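Local coordinates for protein histidine phosphotransferase (Caulobacter crescentus, PDB 2OOC) that probably relays phosphoryl groups between the histidine kinases and response regulators of a pathway that controls stalk biogenesis, at residues A39-A42 against P43-D46; P50-K53 against D54-T58; S84-G87 against V88-A91. All coordinates share one frame; numbering follows the deposited sequence. Where two conformers were deposited one is given.

All three contacts are local and lie towards one end of the helical bundle, and none is fully buried. Contact 1 sits at the surface, where helix 24-41 runs out into a turn; contacts 2 and 3 are partly buried and form the first turns of helices 52-66 and 85-111. The helix exit is held by two turn bonds and a Met-aromatic touch in one conformer of M44, whereas the two helix starts rely on regular helical bonds, helped by a water in contact 2 and by a serine N-cap in contact 3. Their apolar sides converge: L45, V56 and L85 pack together. R89 of contact 3 also donates a hydrogen bond to the backbone oxygen of L45 in contact 1.

Contact 1 of 3, residues A39-A42 against P43-D46; sequences ALWA and PMLD
W41 and M44 both carry CG beside their own backbone N and anti to the carbonyl carbon (chi1 -67° and -51°), and this brings the indole and the extended M44 chain together at the end of the helix. M44 is a selenomethionine modelled in two conformers; in the one described, SE lies 3.4 Å from W41 CE3. The selenium is 4.4 Å from the centroid of the six-membered ring and 55° off its normal, an oblique Met-aromatic contact, and the methyl CE carries on past the ring to L40 O. P43 has no N-H to offer, and its CD rests 3.3 Å from A39 O. M44 N then bonds to W41 O at 2.9 Å, and L45 N to A42 O at 3.0 Å. L45 is the centre of an inverse gamma turn, with its CD1 4.4 Å from A42 CB. Around this helix exit, W41 and M44 lean on A55 of helix 52-66, W41 also on T58, while A42 and L45 pack against L92 of helix 85-111.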
ATOM      1  N   ALA A  39       5.703  -5.107  -4.794  1.00 24.30           N
ATOM      2  CA  ALA A  39       6.931  -5.797  -5.220  1.00 24.49           C
ATOM      3  C   ALA A  39       7.459  -5.394  -6.601  1.00 23.82           C
ATOM      4  O   ALA A  39       8.670  -5.322  -6.773  1.00 27.98           O
ATOM      5  CB  ALA A  39       6.729  -7.285  -5.164  1.00 25.58           C
ATOM      6  N   LEU A  40       6.570  -5.133  -7.526  1.00 25.76           N
ATOM      7  CA  LEU A  40       6.901  -4.701  -8.894  1.00 24.67           C
ATOM      8  C   LEU A  40       7.472  -3.274  -8.892  1.00 28.06           C
ATOM      9  O   LEU A  40       8.498  -2.997  -9.530  1.00 28.07           O
ATOM     10  CB  LEU A  40       5.681  -4.771  -9.789  1.00 25.07           C
ATOM     11  CG  LEU A  40       5.887  -4.362 -11.282  1.00 30.81           C
ATOM     12  CD1 LEU A  40       7.105  -5.075 -11.839  1.00 30.35           C
ATOM     13  CD2 LEU A  40       4.655  -4.575 -12.045  1.00 30.47           C
ATOM     14  N   TRP A  41       6.773  -2.362  -8.231  1.00 27.12           N
ATOM     15  CA  TRP A  41       7.098  -0.951  -8.366  1.00 27.05           C
ATOM     16  C   TRP A  41       8.061  -0.392  -7.329  1.00 27.82           C
ATOM     17  O   TRP A  41       8.787   0.579  -7.611  1.00 26.45           O
ATOM     18  CB  TRP A  41       5.774  -0.148  -8.410  1.00 26.82           C
ATOM     19  CG  TRP A  41       4.981  -0.414  -9.613  1.00 27.31           C
ATOM     20  CD1 TRP A  41       3.918  -1.303  -9.718  1.00 32.46           C
ATOM     21  CD2 TRP A  41       5.125   0.171 -10.920  1.00 27.82           C
ATOM     22  NE1 TRP A  41       3.427  -1.311 -10.994  1.00 33.10           N
ATOM     23  CE2 TRP A  41       4.120  -0.408 -11.751  1.00 31.07           C
ATOM     24  CE3 TRP A  41       6.000   1.123 -11.477  1.00 26.80           C
ATOM     25  CZ2 TRP A  41       3.947  -0.049 -13.069  1.00 34.62           C
ATOM     26  CZ3 TRP A  41       5.797   1.493 -12.816  1.00 28.88           C
ATOM     27  CH2 TRP A  41       4.790   0.911 -13.578  1.00 27.90           C
ATOM     28  N   ALA A  42       8.150  -0.960  -6.129  1.00 25.10           N
ATOM     29  CA  ALA A  42       8.977  -0.393  -5.075  1.00 26.14           C
ATOM     30  C   ALA A  42      10.465  -0.274  -5.412  1.00 25.82           C
ATOM     31  O   ALA A  42      11.113   0.702  -5.033  1.00 26.46           O
ATOM     32  CB  ALA A  42       8.803  -1.136  -3.722  1.00 30.31           C
ATOM     33  N   PRO A  43      11.030  -1.256  -6.117  1.00 25.49           N
ATOM     34  CA  PRO A  43      12.421  -1.119  -6.540  1.00 27.32           C
ATOM     35  C   PRO A  43      12.712   0.123  -7.395  1.00 28.69           C
ATOM     36  O   PRO A  43      13.859   0.568  -7.438  1.00 29.74           O
ATOM     37  CB  PRO A  43      12.698  -2.402  -7.315  1.00 29.23           C
ATOM     38  CG  PRO A  43      11.689  -3.338  -6.895  1.00 32.82           C
ATOM     39  CD  PRO A  43      10.464  -2.548  -6.542  1.00 27.51           C
HETATM   40  N   MSE A  44      11.670   0.708  -7.976  1.00 24.90           N
HETATM   41  CA  MSE A  44      11.829   1.884  -8.840  0.70 24.31           C
HETATM   42  C   MSE A  44      11.770   3.191  -8.107  1.00 24.47           C
HETATM   43  O   MSE A  44      11.969   4.252  -8.716  1.00 24.03           O
HETATM   44  CB  MSE A  44      10.764   1.917  -9.890  0.70 24.55           C
HETATM   45  CG  MSE A  44      10.675   0.611 -10.608  0.70 23.21           C
HETATM   46 SE   MSE A  44       9.383   0.800 -11.939  0.53 23.76          SE
HETATM   47  CE  MSE A  44       9.155  -1.016 -12.433  0.70 20.20           C
ATOM     48  N   LEU A  45      11.529   3.148  -6.787  1.00 23.36           N
ATOM     49  CA  LEU A  45      11.414   4.342  -5.963  1.00 23.85           C
ATOM     50  C   LEU A  45      12.785   4.845  -5.569  1.00 24.04           C
ATOM     51  O   LEU A  45      13.207   4.838  -4.375  1.00 25.55           O
ATOM     52  CB  LEU A  45      10.552   4.076  -4.728  1.00 22.74           C
ATOM     53  CG  LEU A  45       9.111   3.698  -5.066  1.00 24.70           C
ATOM     54  CD1 LEU A  45       8.392   3.204  -3.857  1.00 24.70           C
ATOM     55  CD2 LEU A  45       8.383   4.897  -5.631  1.00 26.70           C
ATOM     56  N   ASP A  46      13.504   5.324  -6.568  1.00 23.61           N
ATOM     57  CA  ASP A  46      14.925   5.707  -6.442  1.00 25.50           C
ATOM     58  C   ASP A  46      15.111   6.781  -7.496  1.00 25.12           C
ATOM     59  O   ASP A  46      14.793   6.547  -8.654  1.00 23.18           O
ATOM     60  CB  ASP A  46      15.760   4.454  -6.796  1.00 27.56           C
ATOM     61  CG  ASP A  46      17.261   4.681  -6.862  1.00 39.96           C
ATOM     62  OD1 ASP A  46      17.734   5.794  -7.109  1.00 32.05           O
ATOM     63  OD2 ASP A  46      17.974   3.663  -6.754  1.00 46.50           O
TER

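Contact 2 of 3, residues P50-K53 against D54-T58; sequences PGWK and DAVHT
A single water ties P50 to D54 in front of the first turn of helix 52-66, part of the Hpt helical bundle. It donates to P50 O at 2.7 Å, accepts from D54 N at 3.1 Å and gives a weak bond to D54 OD2 at 2.8 Å. With chi1 at -73°, the D54 carboxylate stays beside its own backbone N, so amide and acid meet the same water. Behind it the regular helical pattern takes over: A55 N bonds to G51 O at 2.9 Å, and V56 N to W52 O and H57 N to K53 O follow. On the inner side, V56 CG2 sits at the edge of the W52 indole, near its plane and 4.2 Å from CE3. Both side chains also touch L85 of helix 85-111, and V56 touches C75 and C78 of helix 69-79. H57, which points its imidazole away from the first turn, begins with T58 the histidine motif of Hpt domains, and is probably the histidine that carries the phosphoryl group. The next residue fixes itself to the turn before: T58 OG1, at 2.8 Å, and T58 N, at 3.0 Å, both donate to D54 O, reaching it from opposite faces of the carbonyl plane.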
ATOM      1  N   PRO A  50      14.821   5.626 -13.809  1.00 21.18           N
ATOM      2  CA  PRO A  50      13.815   6.320 -14.638  1.00 19.17           C
ATOM      3  C   PRO A  50      12.348   5.951 -14.439  1.00 19.88           C
ATOM      4  O   PRO A  50      11.468   6.701 -14.861  1.00 20.31           O
ATOM      5  CB  PRO A  50      14.310   6.070 -16.082  1.00 19.86           C
ATOM      6  CG  PRO A  50      15.838   6.010 -15.853  1.00 21.69           C
ATOM      7  CD  PRO A  50      15.979   5.198 -14.614  1.00 22.27           C
ATOM      8  N   GLY A  51      12.074   4.761 -13.877  1.00 17.95           N
ATOM      9  CA  GLY A  51      10.714   4.397 -13.451  1.00 20.78           C
ATOM     10  C   GLY A  51      10.090   5.113 -12.314  1.00 20.31           C
ATOM     11  O   GLY A  51       8.933   4.872 -12.041  1.00 20.06           O
ATOM     12  N   TRP A  52      10.868   5.931 -11.616  1.00 21.33           N
ATOM     13  CA  TRP A  52      10.420   6.459 -10.354  1.00 21.37           C
ATOM     14  C   TRP A  52       9.112   7.206 -10.418  1.00 24.53           C
ATOM     15  O   TRP A  52       8.245   7.029  -9.548  1.00 21.46           O
ATOM     16  CB  TRP A  52      11.532   7.267  -9.659  1.00 18.65           C
ATOM     17  CG  TRP A  52      11.759   8.600 -10.171  1.00 18.76           C
ATOM     18  CD1 TRP A  52      12.747   8.969 -11.059  1.00 22.41           C
ATOM     19  CD2 TRP A  52      11.014   9.819  -9.912  1.00 23.22           C
ATOM     20  NE1 TRP A  52      12.675  10.315 -11.349  1.00 24.17           N
ATOM     21  CE2 TRP A  52      11.633  10.855 -10.653  1.00 22.90           C
ATOM     22  CE3 TRP A  52       9.911  10.123  -9.130  1.00 24.62           C
ATOM     23  CZ2 TRP A  52      11.154  12.148 -10.668  1.00 24.99           C
ATOM     24  CZ3 TRP A  52       9.456  11.426  -9.115  1.00 23.77           C
ATOM     25  CH2 TRP A  52      10.077  12.419  -9.874  1.00 26.91           C
ATOM     26  N   LYS A  53       8.919   8.003 -11.463  1.00 21.31           N
ATOM     27  CA  LYS A  53       7.743   8.849 -11.543  1.00 21.99           C
ATOM     28  C   LYS A  53       6.529   7.998 -11.774  1.00 24.13           C
ATOM     29  O   LYS A  53       5.461   8.230 -11.196  1.00 22.84           O
ATOM     30  CB  LYS A  53       7.931   9.925 -12.616  1.00 23.68           C
ATOM     31  CG  LYS A  53       6.794  10.923 -12.677  1.00 25.70           C
ATOM     32  CD  LYS A  53       6.728  11.812 -11.478  1.00 34.58           C
ATOM     33  CE  LYS A  53       5.753  12.999 -11.703  1.00 35.20           C
ATOM     34  NZ  LYS A  53       4.394  12.505 -12.154  1.00 34.83           N
ATOM     35  N   ASP A  54       6.660   7.031 -12.680  1.00 22.07           N
ATOM     36  CA  ASP A  54       5.558   6.107 -12.937  1.00 20.88           C
ATOM     37  C   ASP A  54       5.246   5.271 -11.708  1.00 21.15           C
ATOM     38  O   ASP A  54       4.113   4.941 -11.458  1.00 21.18           O
ATOM     39  CB  ASP A  54       5.902   5.252 -14.154  1.00 23.54           C
ATOM     40  CG  ASP A  54       5.823   6.038 -15.427  1.00 21.58           C
ATOM     41  OD1 ASP A  54       4.778   6.692 -15.687  1.00 25.48           O
ATOM     42  OD2 ASP A  54       6.803   5.921 -16.197  1.00 19.43           O
ATOM     43  N   ALA A  55       6.269   4.866 -11.011  1.00 20.33           N
ATOM     44  CA  ALA A  55       6.135   4.131  -9.752  1.00 22.07           C
ATOM     45  C   ALA A  55       5.353   4.936  -8.728  1.00 19.82           C
ATOM     46  O   ALA A  55       4.425   4.389  -8.081  1.00 19.82           O
ATOM     47  CB  ALA A  55       7.481   3.655  -9.218  1.00 19.77           C
ATOM     48  N   VAL A  56       5.683   6.202  -8.534  1.00 22.95           N
ATOM     49  CA  VAL A  56       4.949   7.024  -7.556  1.00 20.54           C
ATOM     50  C   VAL A  56       3.490   7.103  -7.958  1.00 22.29           C
ATOM     51  O   VAL A  56       2.579   6.941  -7.111  1.00 23.39           O
ATOM     52  CB  VAL A  56       5.564   8.420  -7.377  1.00 22.36           C
ATOM     53  CG1 VAL A  56       4.624   9.311  -6.525  1.00 24.33           C
ATOM     54  CG2 VAL A  56       6.949   8.282  -6.754  1.00 22.58           C
ATOM     55  N   HIS A  57       3.215   7.340  -9.233  1.00 20.82           N
ATOM     56  CA  HIS A  57       1.851   7.392  -9.707  1.00 20.39           C
ATOM     57  C   HIS A  57       1.081   6.105  -9.446  1.00 23.04           C
ATOM     58  O   HIS A  57      -0.060   6.121  -9.027  1.00 21.79           O
ATOM     59  CB  HIS A  57       1.877   7.693 -11.225  1.00 23.41           C
ATOM     60  CG  HIS A  57       0.525   7.616 -11.865  1.00 27.81           C
ATOM     61  ND1 HIS A  57      -0.384   8.652 -11.802  1.00 31.64           N
ATOM     62  CD2 HIS A  57      -0.071   6.631 -12.585  1.00 35.52           C
ATOM     63  CE1 HIS A  57      -1.492   8.300 -12.432  1.00 34.10           C
ATOM     64  NE2 HIS A  57      -1.330   7.073 -12.905  1.00 37.85           N
ATOM     65  N   THR A  58       1.709   4.973  -9.746  1.00 23.61           N
ATOM     66  CA  THR A  58       1.067   3.684  -9.653  1.00 22.81           C
ATOM     67  C   THR A  58       0.832   3.333  -8.180  1.00 21.43           C
ATOM     68  O   THR A  58      -0.246   2.924  -7.784  1.00 22.52           O
ATOM     69  CB  THR A  58       1.917   2.604 -10.365  1.00 25.70           C
ATOM     70  OG1 THR A  58       2.077   2.996 -11.740  1.00 24.85           O
ATOM     71  CG2 THR A  58       1.249   1.210 -10.270  1.00 26.91           C
TER
HETATM   72  O   HOH W   1       8.817   7.274 -14.867  1.00 23.95           O

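Contact 3 of 3, residues S84-G87 against V88-A91; sequences SLEG and VRTA. With GOL (glycerol), chain D.
R89 folds back over E86 at the start of helix 85-111, one of the long helices of the Hpt bundle. The bend at chi3 (-58°) lays the guanidinium over the helix's own backbone, with E86 CA 3.5 Å above one face, displaced from the centre of the group, and L85 C over the same group. The E86 chain runs out extended and crosses that of R89 obliquely, R89 NH2 coming 3.7 Å from E86 CB; carboxylate and guanidinium planes are only 14° apart, yet E86 OE1 and R89 NH2 stay 4.8 Å from each other, too far apart for a salt bridge. NH1 finds its main partner in L45 O, in the turn before helix 52-66. A glycerol, probably from the crystallisation liquor, comes to the edge of the guanidinium: its O2 takes weak bonds from NH1 and NH2, 2.6 Å each, while O1 accepts from E86 N at 3.0 Å. With R89 cut back to an alanine, L45 O would probably lose the NH1 donor and the backbone at E86 its cover. Deeper in, L85 and V88 pack on L45, and V88 and A91 lie against helix 69-79. Along the backbone R89 N bonds to L85 O at 2.9 Å. S84 is the N-cap: with chi1 at 69°, its OG turns back over the first turn and accepts from G87 N at 3.0 Å.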
ATOM      1  N   SER A  84      10.226  13.518  -0.544  1.00 26.38           N
ATOM      2  CA  SER A  84      11.257  12.755  -1.233  1.00 25.17           C
ATOM      3  C   SER A  84      10.798  11.331  -1.549  1.00 25.44           C
ATOM      4  O   SER A  84       9.840  10.816  -0.995  1.00 24.84           O
ATOM      5  CB  SER A  84      12.510  12.659  -0.341  1.00 25.52           C
ATOM      6  OG  SER A  84      12.236  11.842   0.781  1.00 27.95           O
ATOM      7  N   LEU A  85      11.540  10.679  -2.420  1.00 23.24           N
ATOM      8  CA  LEU A  85      11.349   9.247  -2.661  1.00 24.09           C
ATOM      9  C   LEU A  85      11.606   8.428  -1.410  1.00 22.92           C
ATOM     10  O   LEU A  85      10.934   7.435  -1.150  1.00 22.58           O
ATOM     11  CB  LEU A  85      12.209   8.757  -3.784  1.00 24.86           C
ATOM     12  CG  LEU A  85      11.633   9.145  -5.172  1.00 23.35           C
ATOM     13  CD1 LEU A  85      12.636   8.959  -6.309  1.00 27.13           C
ATOM     14  CD2 LEU A  85      10.316   8.399  -5.522  1.00 23.25           C
ATOM     15  N   GLU A  86      12.531   8.859  -0.563  1.00 24.17           N
ATOM     16  CA  GLU A  86      12.680   8.195   0.702  1.00 27.33           C
ATOM     17  C   GLU A  86      11.399   8.237   1.555  1.00 20.26           C
ATOM     18  O   GLU A  86      11.015   7.235   2.208  1.00 23.02           O
ATOM     19  CB  GLU A  86      13.855   8.831   1.453  1.00 26.19           C
ATOM     20  CG  GLU A  86      14.188   8.192   2.801  1.00 26.65           C
ATOM     21  CD  GLU A  86      15.475   8.790   3.468  1.00 38.47           C
ATOM     22  OE1 GLU A  86      16.178   9.615   2.841  1.00 49.20           O
ATOM     23  OE2 GLU A  86      15.745   8.427   4.627  1.00 53.05           O
ATOM     24  N   GLY A  87      10.705   9.363   1.515  1.00 22.39           N
ATOM     25  CA  GLY A  87       9.453   9.505   2.233  1.00 25.16           C
ATOM     26  C   GLY A  87       8.360   8.570   1.698  1.00 24.59           C
ATOM     27  O   GLY A  87       7.537   8.013   2.437  1.00 23.83           O
ATOM     28  N   VAL A  88       8.322   8.409   0.371  1.00 22.42           N
ATOM     29  CA  VAL A  88       7.443   7.411  -0.243  1.00 21.96           C
ATOM     30  C   VAL A  88       7.788   5.983   0.201  1.00 18.42           C
ATOM     31  O   VAL A  88       6.912   5.227   0.597  1.00 21.31           O
ATOM     32  CB  VAL A  88       7.439   7.508  -1.775  1.00 19.93           C
ATOM     33  CG1 VAL A  88       6.458   6.510  -2.383  1.00 21.16           C
ATOM     34  CG2 VAL A  88       7.032   8.956  -2.191  1.00 21.70           C
ATOM     35  N   ARG A  89       9.079   5.649   0.179  1.00 20.63           N
ATOM     36  CA  ARG A  89       9.517   4.343   0.603  1.00 21.48           C
ATOM     37  C   ARG A  89       9.137   4.017   2.035  1.00 21.85           C
ATOM     38  O   ARG A  89       8.679   2.916   2.329  1.00 23.82           O
ATOM     39  CB  ARG A  89      11.027   4.161   0.390  1.00 22.21           C
ATOM     40  CG  ARG A  89      11.427   4.158  -1.047  1.00 25.60           C
ATOM     41  CD  ARG A  89      12.752   3.504  -1.264  1.00 25.66           C
ATOM     42  NE  ARG A  89      13.782   4.185  -0.464  1.00 27.42           N
ATOM     43  CZ  ARG A  89      14.444   5.272  -0.819  1.00 29.86           C
ATOM     44  NH1 ARG A  89      14.255   5.831  -1.999  1.00 29.06           N
ATOM     45  NH2 ARG A  89      15.347   5.830   0.005  1.00 34.44           N
ATOM     46  N   THR A  90       9.317   4.989   2.936  1.00 22.20           N
ATOM     47  CA  THR A  90       9.015   4.705   4.344  1.00 23.11           C
ATOM     48  C   THR A  90       7.513   4.663   4.623  1.00 19.88           C
ATOM     49  O   THR A  90       7.087   3.855   5.431  1.00 21.92           O
ATOM     50  CB  THR A  90       9.751   5.636   5.251  1.00 23.65           C
ATOM     51  OG1 THR A  90       9.349   6.971   5.041  1.00 24.17           O
ATOM     52  CG2 THR A  90      11.274   5.555   5.110  1.00 23.00           C
ATOM     53  N   ALA A  91       6.715   5.441   3.868  1.00 19.47           N
ATOM     54  CA  ALA A  91       5.243   5.331   3.900  1.00 21.99           C
ATOM     55  C   ALA A  91       4.771   3.972   3.374  1.00 20.34           C
ATOM     56  O   ALA A  91       3.878   3.359   3.931  1.00 22.96           O
ATOM     57  CB  ALA A  91       4.565   6.476   3.109  1.00 22.49           C
TER
HETATM   58  C1  GOL D 114      16.041   9.883  -2.253  1.00 43.09           C
HETATM   59  O1  GOL D 114      14.938  10.406  -1.559  1.00 34.66           O
HETATM   60  C2  GOL D 114      15.927   8.386  -2.350  1.00 35.46           C
HETATM   61  O2  GOL D 114      15.107   8.132  -1.249  1.00 70.69           O
HETATM   62  C3  GOL D 114      17.245   7.604  -2.212  1.00 53.58           C
HETATM   63  O3  GOL D 114      18.374   8.247  -2.786  1.00 62.35           O